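Extracellular invertase (Aspergillus kawachii, PDB 5XH8) probably hydrolyses sucrose and transfers its fructosyl unit to sugar acceptors, yielding fructooligosaccharides such as 1-kestose, as a family GH32 beta-fructofuranosidase. Local coordinates at residues V9-L17 with A507-I515; R242-F253 with I266-L277. All blocks are in the same frame, centred on the assembly; numbering follows the deposited sequence.

Contact 1: residues V9-L17 with A507-I515; sequences VAPPNLSTL and AAARTTDGI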
loop_
_atom_site.group_PDB
_atom_site.type_symbol
_atom_site.label_atom_id
_atom_site.label_comp_id
_atom_site.label_asym_id
_atom_site.label_seq_id
_atom_site.Cartn_x
_atom_site.Cartn_y
_atom_site.Cartn_z
ATOM N N VAL A 9 35.775 -30.184 33.282
ATOM C CA VAL A 9 36.853 -30.264 32.314
ATOM C C VAL A 9 36.846 -29.008 31.458
ATOM O O VAL A 9 35.782 -28.389 31.217
ATOM C CB VAL A 9 36.703 -31.532 31.438
ATOM C CG1 VAL A 9 37.753 -31.589 30.334
ATOM C CG2 VAL A 9 36.822 -32.774 32.310
ATOM N N ALA A 10 38.039 -28.610 31.022
ATOM C CA ALA A 10 38.219 -27.410 30.222
ATOM C C ALA A 10 37.363 -27.450 28.939
ATOM O O ALA A 10 37.109 -28.542 28.390
ATOM C CB ALA A 10 39.683 -27.227 29.867
ATOM N N PRO A 11 36.910 -26.266 28.468
ATOM C CA PRO A 11 36.107 -26.205 27.240
ATOM C C PRO A 11 36.940 -26.346 25.971
ATOM O O PRO A 11 38.088 -25.896 25.958
ATOM C CB PRO A 11 35.510 -24.786 27.279
ATOM C CG PRO A 11 36.482 -23.993 28.074
ATOM C CD PRO A 11 37.063 -24.937 29.094
ATOM N N PRO A 12 36.348 -26.907 24.896
ATOM C CA PRO A 12 36.956 -26.798 23.586
ATOM C C PRO A 12 36.679 -25.427 22.981
ATOM O O PRO A 12 36.160 -24.512 23.662
ATOM C CB PRO A 12 36.226 -27.865 22.780
ATOM C CG PRO A 12 34.832 -27.832 23.337
ATOM C CD PRO A 12 35.032 -27.584 24.820
ATOM N N ASN A 13 37.074 -25.273 21.719
ATOM C CA ASN A 13 36.477 -24.261 20.857
ATOM C C ASN A 13 35.035 -24.730 20.708
ATOM O O ASN A 13 34.777 -25.761 20.083
ATOM C CB ASN A 13 37.166 -24.201 19.498
ATOM C CG ASN A 13 36.534 -23.156 18.548
ATOM O OD1 ASN A 13 35.411 -22.662 18.740
ATOM N ND2 ASN A 13 37.267 -22.833 17.513
ATOM N N LEU A 14 34.107 -24.003 21.329
ATOM C CA LEU A 14 32.695 -24.457 21.353
ATOM C C LEU A 14 32.059 -24.636 19.972
ATOM O O LEU A 14 31.164 -25.449 19.817
ATOM C CB LEU A 14 31.831 -23.547 22.223
ATOM C CG LEU A 14 32.301 -23.434 23.673
ATOM C CD1 LEU A 14 31.434 -22.427 24.398
ATOM C CD2 LEU A 14 32.247 -24.782 24.358
ATOM N N SER A 15 32.542 -23.909 18.969
ATOM C CA SER A 15 32.049 -24.095 17.604
ATOM C C SER A 15 32.392 -25.425 16.964
ATOM O O SER A 15 31.900 -25.676 15.892
ATOM C CB SER A 15 32.518 -22.956 16.709
ATOM O OG SER A 15 31.876 -21.779 17.157
ATOM N N THR A 16 33.215 -26.267 17.604
ATOM C CA THR A 16 33.494 -27.614 17.089
ATOM C C THR A 16 32.533 -28.654 17.605
ATOM O O THR A 16 32.568 -29.771 17.125
ATOM C CB THR A 16 34.937 -28.085 17.440
ATOM O OG1 THR A 16 35.105 -28.191 18.871
ATOM C CG2 THR A 16 35.952 -27.104 16.875
ATOM N N LEU A 17 31.692 -28.316 18.587
ATOM C CA LEU A 17 30.783 -29.314 19.182
ATOM C C LEU A 17 29.559 -29.570 18.285
ATOM O O LEU A 17 29.293 -28.778 17.387
ATOM C CB LEU A 17 30.355 -28.890 20.588
ATOM C CG LEU A 17 31.474 -28.863 21.643
ATOM C CD1 LEU A 17 31.021 -28.134 22.893
ATOM C CD2 LEU A 17 31.909 -30.278 21.998
ATOM N N ALA A 507 35.691 -18.778 30.812
ATOM C CA ALA A 507 36.810 -19.562 30.259
ATOM C C ALA A 507 36.562 -19.971 28.802
ATOM O O ALA A 507 37.512 -20.194 28.055
ATOM C CB ALA A 507 37.075 -20.790 31.113
ATOM N N ALA A 508 35.290 -20.061 28.397
ATOM C CA ALA A 508 34.948 -20.306 26.984
ATOM C C ALA A 508 35.298 -19.151 26.057
ATOM O O ALA A 508 35.636 -19.373 24.891
ATOM C CB ALA A 508 33.478 -20.668 26.848
ATOM N N ALA A 509 35.268 -17.922 26.567
ATOM C CA ALA A 509 35.697 -16.741 25.781
ATOM C C ALA A 509 37.160 -16.774 25.337
ATOM O O ALA A 509 37.535 -16.060 24.408
ATOM C CB ALA A 509 35.430 -15.459 26.553
ATOM N N ARG A 510 37.976 -17.590 26.006
ATOM C CA ARG A 510 39.391 -17.755 25.683
ATOM C C ARG A 510 39.595 -18.765 24.567
ATOM O O ARG A 510 40.625 -18.743 23.924
ATOM C CB ARG A 510 40.179 -18.208 26.945
ATOM C CG ARG A 510 40.065 -17.236 28.122
ATOM C CD ARG A 510 40.491 -17.799 29.480
ATOM N NE ARG A 510 39.795 -17.053 30.536
ATOM C CZ ARG A 510 39.526 -17.484 31.775
ATOM N NH1 ARG A 510 39.909 -18.683 32.204
ATOM N NH2 ARG A 510 38.836 -16.699 32.599
ATOM N N THR A 511 38.637 -19.675 24.362
ATOM C CA THR A 511 38.733 -20.723 23.337
ATOM C C THR A 511 37.834 -20.515 22.128
ATOM O O THR A 511 37.985 -21.193 21.132
ATOM C CB THR A 511 38.339 -22.081 23.929
ATOM O OG1 THR A 511 36.939 -22.086 24.282
ATOM C CG2 THR A 511 39.165 -22.368 25.170
ATOM N N THR A 512 36.890 -19.584 22.226
ATOM C CA THR A 512 35.798 -19.476 21.265
ATOM C C THR A 512 35.553 -18.007 20.907
ATOM O O THR A 512 35.542 -17.151 21.789
ATOM C CB THR A 512 34.531 -20.107 21.881
ATOM O OG1 THR A 512 34.832 -21.434 22.380
ATOM C CG2 THR A 512 33.399 -20.170 20.845
ATOM N N ASP A 513 35.342 -17.726 19.620
ATOM C CA ASP A 513 34.977 -16.384 19.165
ATOM C C ASP A 513 33.523 -16.029 19.537
ATOM O O ASP A 513 32.680 -16.910 19.744
ATOM C CB ASP A 513 35.127 -16.268 17.641
ATOM C CG ASP A 513 36.570 -16.459 17.167
ATOM O OD1 ASP A 513 37.499 -15.972 17.826
ATOM O OD2 ASP A 513 36.762 -17.107 16.132
ATOM N N GLY A 514 33.257 -14.733 19.590
ATOM C CA GLY A 514 31.909 -14.206 19.685
ATOM C C GLY A 514 31.309 -14.254 21.071
ATOM O O GLY A 514 30.101 -14.079 21.210
ATOM N N ILE A 515 32.141 -14.482 22.089
ATOM C CA ILE A 515 31.699 -14.495 23.476
ATOM C C ILE A 515 32.231 -13.222 24.107
ATOM O O ILE A 515 33.375 -13.152 24.568
ATOM C CB ILE A 515 32.115 -15.775 24.226
ATOM C CG1 ILE A 515 31.589 -16.993 23.447
ATOM C CG2 ILE A 515 31.571 -15.753 25.659
ATOM C CD1 ILE A 515 31.685 -18.317 24.150
HETATM O O HOH W 1 35.233 -20.113 17.841
#

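Contact 2: residues R242-F253 with I266-L277; sequences RWAFNFETGNVF and IFTTIGTEGSDL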
loop_
_atom_site.group_PDB
_atom_site.type_symbol
_atom_site.label_atom_id
_atom_site.label_comp_id
_atom_site.label_asym_id
_atom_site.label_seq_id
_atom_site.Cartn_x
_atom_site.Cartn_y
_atom_site.Cartn_z
ATOM N N ARG A 242 21.601 9.057 23.932
ATOM C CA ARG A 242 21.273 10.042 22.913
ATOM C C ARG A 242 19.935 9.711 22.248
ATOM O O ARG A 242 19.494 8.553 22.204
ATOM C CB ARG A 242 22.370 10.138 21.856
ATOM C CG ARG A 242 23.803 10.238 22.384
ATOM C CD ARG A 242 24.761 10.677 21.282
ATOM N NE ARG A 242 24.509 12.076 20.903
ATOM C CZ ARG A 242 25.029 13.163 21.503
ATOM N NH1 ARG A 242 25.863 13.066 22.526
ATOM N NH2 ARG A 242 24.692 14.376 21.077
ATOM N N TRP A 243 19.272 10.758 21.770
ATOM C CA TRP A 243 18.098 10.615 20.929
ATOM C C TRP A 243 18.492 9.960 19.598
ATOM O O TRP A 243 17.692 9.265 18.992
ATOM C CB TRP A 243 17.420 11.965 20.687
ATOM C CG TRP A 243 16.984 12.718 21.937
ATOM C CD1 TRP A 243 17.178 14.058 22.192
ATOM C CD2 TRP A 243 16.280 12.199 23.080
ATOM N NE1 TRP A 243 16.633 14.404 23.411
ATOM C CE2 TRP A 243 16.079 13.288 23.981
ATOM C CE3 TRP A 243 15.802 10.926 23.445
ATOM C CZ2 TRP A 243 15.414 13.134 25.201
ATOM C CZ3 TRP A 243 15.148 10.771 24.662
ATOM C CH2 TRP A 243 14.953 11.868 25.528
ATOM N N ALA A 244 19.724 10.214 19.155
ATOM C CA ALA A 244 20.387 9.423 18.143
ATOM C C ALA A 244 19.690 9.547 16.776
ATOM O O ALA A 244 19.073 10.599 16.489
ATOM C CB ALA A 244 20.546 7.980 18.626
ATOM N N PHE A 245 19.772 8.522 15.929
ATOM C CA PHE A 245 19.357 8.691 14.522
ATOM C C PHE A 245 17.974 8.198 14.153
ATOM O O PHE A 245 17.490 8.490 13.060
ATOM C CB PHE A 245 20.390 8.064 13.628
ATOM C CG PHE A 245 21.734 8.750 13.688
ATOM C CD1 PHE A 245 22.668 8.399 14.653
ATOM C CD2 PHE A 245 22.067 9.741 12.767
ATOM C CE1 PHE A 245 23.913 9.014 14.702
ATOM C CE2 PHE A 245 23.313 10.372 12.809
ATOM C CZ PHE A 245 24.238 10.004 13.776
ATOM N N ASN A 246 17.332 7.453 15.047
ATOM C CA ASN A 246 16.022 6.857 14.762
ATOM C C ASN A 246 15.438 6.324 16.063
ATOM O O ASN A 246 16.175 5.803 16.875
ATOM C CB ASN A 246 16.186 5.715 13.744
ATOM C CG ASN A 246 14.863 5.181 13.257
ATOM O OD1 ASN A 246 14.084 5.897 12.624
ATOM N ND2 ASN A 246 14.603 3.916 13.542
ATOM N N PHE A 247 14.134 6.496 16.271
ATOM C CA PHE A 247 13.432 5.883 17.392
ATOM C C PHE A 247 12.765 4.558 16.957
ATOM O O PHE A 247 12.241 4.462 15.848
ATOM C CB PHE A 247 12.311 6.777 17.944
ATOM C CG PHE A 247 12.764 8.026 18.678
ATOM C CD1 PHE A 247 14.061 8.191 19.176
ATOM C CD2 PHE A 247 11.837 9.038 18.899
ATOM C CE1 PHE A 247 14.420 9.359 19.841
ATOM C CE2 PHE A 247 12.198 10.207 19.576
ATOM C CZ PHE A 247 13.487 10.354 20.053
ATOM N N GLU A 248 12.773 3.584 17.874
ATOM C CA GLU A 248 12.176 2.254 17.689
ATOM C C GLU A 248 11.317 1.917 18.915
ATOM O O GLU A 248 11.523 2.474 20.007
ATOM C CB GLU A 248 13.280 1.209 17.522
ATOM C CG GLU A 248 14.192 1.449 16.304
ATOM C CD GLU A 248 14.941 0.206 15.897
ATOM O OE1 GLU A 248 15.986 -0.086 16.534
ATOM O OE2 GLU A 248 14.441 -0.513 14.976
ATOM N N THR A 249 10.347 1.031 18.710
ATOM C CA THR A 249 9.517 0.425 19.772
ATOM C C THR A 249 8.981 1.403 20.826
ATOM O O THR A 249 8.982 1.114 22.038
ATOM C CB THR A 249 10.251 -0.753 20.461
ATOM O OG1 THR A 249 11.375 -0.271 21.203
ATOM C CG2 THR A 249 10.719 -1.752 19.417
ATOM N N GLY A 250 8.520 2.555 20.339
ATOM C CA GLY A 250 7.887 3.561 21.181
ATOM C C GLY A 250 6.671 2.983 21.876
ATOM O O GLY A 250 5.778 2.505 21.207
ATOM N N ASN A 251 6.691 2.951 23.213
ATOM C CA ASN A 251 5.504 2.674 24.021
ATOM C C ASN A 251 5.072 3.996 24.674
ATOM O O ASN A 251 5.922 4.778 25.060
ATOM C CB ASN A 251 5.826 1.745 25.178
ATOM C CG ASN A 251 6.283 0.363 24.754
ATOM O OD1 ASN A 251 6.859 0.125 23.686
ATOM N ND2 ASN A 251 6.067 -0.533 25.629
ATOM N N VAL A 252 3.771 4.173 24.897
ATOM C CA VAL A 252 3.216 5.344 25.592
ATOM C C VAL A 252 2.224 4.846 26.644
ATOM O O VAL A 252 1.397 3.950 26.390
ATOM C CB VAL A 252 2.505 6.309 24.615
ATOM C CG1 VAL A 252 1.964 7.532 25.347
ATOM C CG2 VAL A 252 3.469 6.763 23.538
ATOM N N PHE A 253 2.343 5.409 27.844
ATOM C CA PHE A 253 1.546 4.982 29.000
ATOM C C PHE A 253 1.599 6.076 30.060
ATOM O O PHE A 253 2.299 7.088 29.910
ATOM C CB PHE A 253 2.075 3.646 29.566
ATOM C CG PHE A 253 3.553 3.649 29.822
ATOM C CD1 PHE A 253 4.461 3.440 28.780
ATOM C CD2 PHE A 253 4.049 3.904 31.103
ATOM C CE1 PHE A 253 5.827 3.476 29.012
ATOM C CE2 PHE A 253 5.412 3.925 31.338
ATOM C CZ PHE A 253 6.304 3.712 30.299
ATOM N N ILE A 266 2.526 11.127 32.066
ATOM C CA ILE A 266 2.732 10.418 30.801
ATOM C C ILE A 266 4.227 10.129 30.573
ATOM O O ILE A 266 5.092 11.011 30.688
ATOM C CB ILE A 266 2.108 11.199 29.627
ATOM C CG1 ILE A 266 0.583 11.152 29.738
ATOM C CG2 ILE A 266 2.536 10.624 28.272
ATOM C CD1 ILE A 266 -0.140 12.168 28.862
ATOM N N PHE A 267 4.507 8.877 30.252
ATOM C CA PHE A 267 5.866 8.397 29.983
ATOM C C PHE A 267 5.886 7.669 28.638
ATOM O O PHE A 267 4.852 7.155 28.192
ATOM C CB PHE A 267 6.281 7.389 31.048
ATOM C CG PHE A 267 6.568 7.982 32.407
ATOM C CD1 PHE A 267 5.531 8.259 33.301
ATOM C CD2 PHE A 267 7.880 8.187 32.824
ATOM C CE1 PHE A 267 5.802 8.764 34.577
ATOM C CE2 PHE A 267 8.157 8.696 34.095
ATOM C CZ PHE A 267 7.116 8.989 34.966
ATOM N N THR A 268 7.062 7.606 28.022
ATOM C CA THR A 268 7.285 6.735 26.867
ATOM C C THR A 268 8.574 5.945 27.093
ATOM O O THR A 268 9.496 6.452 27.756
ATOM C CB THR A 268 7.347 7.533 25.542
ATOM O OG1 THR A 268 7.561 6.648 24.423
ATOM C CG2 THR A 268 8.446 8.606 25.579
ATOM N N THR A 269 8.623 4.710 26.598
ATOM C CA THR A 269 9.907 3.996 26.430
ATOM C C THR A 269 10.227 3.874 24.937
ATOM O O THR A 269 9.319 3.693 24.114
ATOM C CB THR A 269 9.967 2.637 27.151
ATOM O OG1 THR A 269 8.989 1.728 26.626
ATOM C CG2 THR A 269 9.717 2.814 28.655
ATOM N N ILE A 270 11.511 4.018 24.598
ATOM C CA ILE A 270 11.963 3.953 23.208
ATOM C C ILE A 270 13.316 3.328 23.139
ATOM O O ILE A 270 14.099 3.465 24.067
ATOM C CB ILE A 270 12.123 5.336 22.545
ATOM C CG1 ILE A 270 12.801 6.333 23.499
ATOM C CG2 ILE A 270 10.774 5.864 22.127
ATOM C CD1 ILE A 270 13.411 7.493 22.768
ATOM N N GLY A 271 13.581 2.655 22.025
ATOM C CA GLY A 271 14.930 2.323 21.617
ATOM C C GLY A 271 15.437 3.469 20.757
ATOM O O GLY A 271 14.691 4.021 19.949
ATOM N N THR A 272 16.703 3.834 20.916
ATOM C CA THR A 272 17.324 4.776 19.988
ATOM C C THR A 272 18.503 4.110 19.298
ATOM O O THR A 272 19.281 3.389 19.930
ATOM C CB THR A 272 17.753 6.110 20.675
ATOM O OG1 THR A 272 18.964 5.945 21.411
ATOM C CG2 THR A 272 16.685 6.596 21.577
ATOM N N GLU A 273 18.605 4.351 17.988
ATOM C CA GLU A 273 19.642 3.779 17.148
ATOM C C GLU A 273 20.762 4.807 16.972
ATOM O O GLU A 273 20.579 5.828 16.296
ATOM C CB GLU A 273 19.085 3.371 15.783
ATOM C CG GLU A 273 17.993 2.316 15.845
ATOM C CD GLU A 273 17.776 1.659 14.497
ATOM O OE1 GLU A 273 18.667 0.880 14.073
ATOM O OE2 GLU A 273 16.751 1.972 13.854
ATOM N N GLY A 274 21.907 4.512 17.592
ATOM C CA GLY A 274 23.082 5.375 17.580
ATOM C C GLY A 274 24.216 4.896 16.703
ATOM O O GLY A 274 24.237 3.751 16.204
ATOM N N SER A 275 25.170 5.801 16.521
ATOM C CA SER A 275 26.303 5.584 15.639
ATOM C C SER A 275 27.427 6.514 16.044
ATOM O O SER A 275 27.155 7.604 16.519
ATOM C CB SER A 275 25.894 5.929 14.217
ATOM O OG SER A 275 26.900 5.582 13.281
ATOM N N ASP A 276 28.670 6.089 15.838
ATOM C CA ASP A 276 29.798 7.031 15.724
ATOM C C ASP A 276 29.743 7.694 14.370
ATOM O O ASP A 276 29.075 7.203 13.462
ATOM C CB ASP A 276 31.125 6.314 15.833
ATOM C CG ASP A 276 31.245 5.562 17.106
ATOM O OD1 ASP A 276 31.081 6.198 18.179
ATOM O OD2 ASP A 276 31.464 4.335 17.025
ATOM N N LEU A 277 30.437 8.821 14.244
ATOM C CA LEU A 277 30.635 9.474 12.950
ATOM C C LEU A 277 32.024 9.080 12.425
ATOM O O LEU A 277 32.941 8.916 13.229
ATOM C CB LEU A 277 30.508 10.989 13.088
ATOM C CG LEU A 277 29.141 11.488 13.563
ATOM C CD1 LEU A 277 29.168 13.000 13.733
ATOM C CD2 LEU A 277 28.030 11.073 12.606
HETATM O O HOH W 2 17.848 -1.853 16.022
HETATM O O HOH W 3 10.091 0.718 24.398
#

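Contact 1: residues V9-L17 with A507-I515
T511 and T512 hold the N-terminal loop, with its Asx turn at N13 and short 3-10 segment 14-16, against the loop between strands 497-501 and 520-523 of the C-terminal domain. T511 OG1 donates to P12 O at 2.6 Å, reaching that carbonyl from above its plane; chi1 of 66° sets the hydroxyl between its own backbone N and carbonyl carbon and aims it across the contact. The next hydroxyl accepts instead: L14 N bonds T512 OG1 at 2.9 Å in a nearly straight line (172°). In the Asx turn N13 OD1 accepts from S15 N (3.1 Å). N13 OD1 also accepts from a water 2.7 Å away, which in turn accepts from D513 N, so a solvent molecule joins the two loops. N13 O is gripped twice, by the backbone N and the hydroxyl of T16. Elsewhere V9 O accepts from W568 NE1, a further tie to the C-terminal domain. Apolar contact comes from L14, whose CD1 lies 3.6 Å from A508 CB and 4.1 Å from I515 CD1.

Contact 2: residues R242-F253 with I266-L277
In this antiparallel hairpin of a propeller blade, I266 CG2 lies near V252 CG1, and the pairing begins at F267, which exchanges two backbone bonds with F253. The F253 ring, swung back over the neighbouring strand by a chi1 of 51°, lays one face above F267 O and brings CE2 to 3.6 Å from F267 CB. T268 OG1 donates to N251 O at 2.6 Å, while T269 N reaches that oxygen from the opposite face of its plane. T269 CG2 meets the F253 ring at its edge. I270 puts CD1 over one face of the F247 ring, 3.8 Å from the centroid, a CH-pi contact. G271 pairs with E248 through both backbone bonds, beyond the beta bulge that shifts the register between E248 and N251. T272 OG1 donates to R242 O at 2.8 Å. E273 O receives F245 N, and E273 OE2 accepts N246 ND2 at 2.9 Å through its anti lone pair, while N246 OD1 is bonded to T167. The E273 carboxylate, tied to T284, stacks on that of E248, planes 20° apart. L277 CD2 closes the series at the edge of the F245 ring. The E248 side chain lies about 4 Å from a bound glycerol; with R170, Y319 and a water on its oxygens, and E273 stacked against it, the carboxylate is probably held in one orientation, consistent with a place in the sugar-binding pocket.

How the contacts relate
The two contacts lie far apart, with centres about 35 Å and nearest atoms about 19 Å from each other, and they share no strand or sheet. Contact 2 belongs to the N-terminal beta-propeller domain, where 250-255 and 265-274 form a hairpin continued by strands 286-298 and 302-311; its centre is about 13 Å from that of the chain. Contact 1 lies about 29 Å out and joins the N-terminal tail, ahead of strand 37-47, to a loop of the C-terminal beta-sandwich domain. Along the sequence contact 2 falls between the two halves of contact 1. Contact 2 thus pairs strands within one blade, and contact 1 links the start of the chain to the second domain.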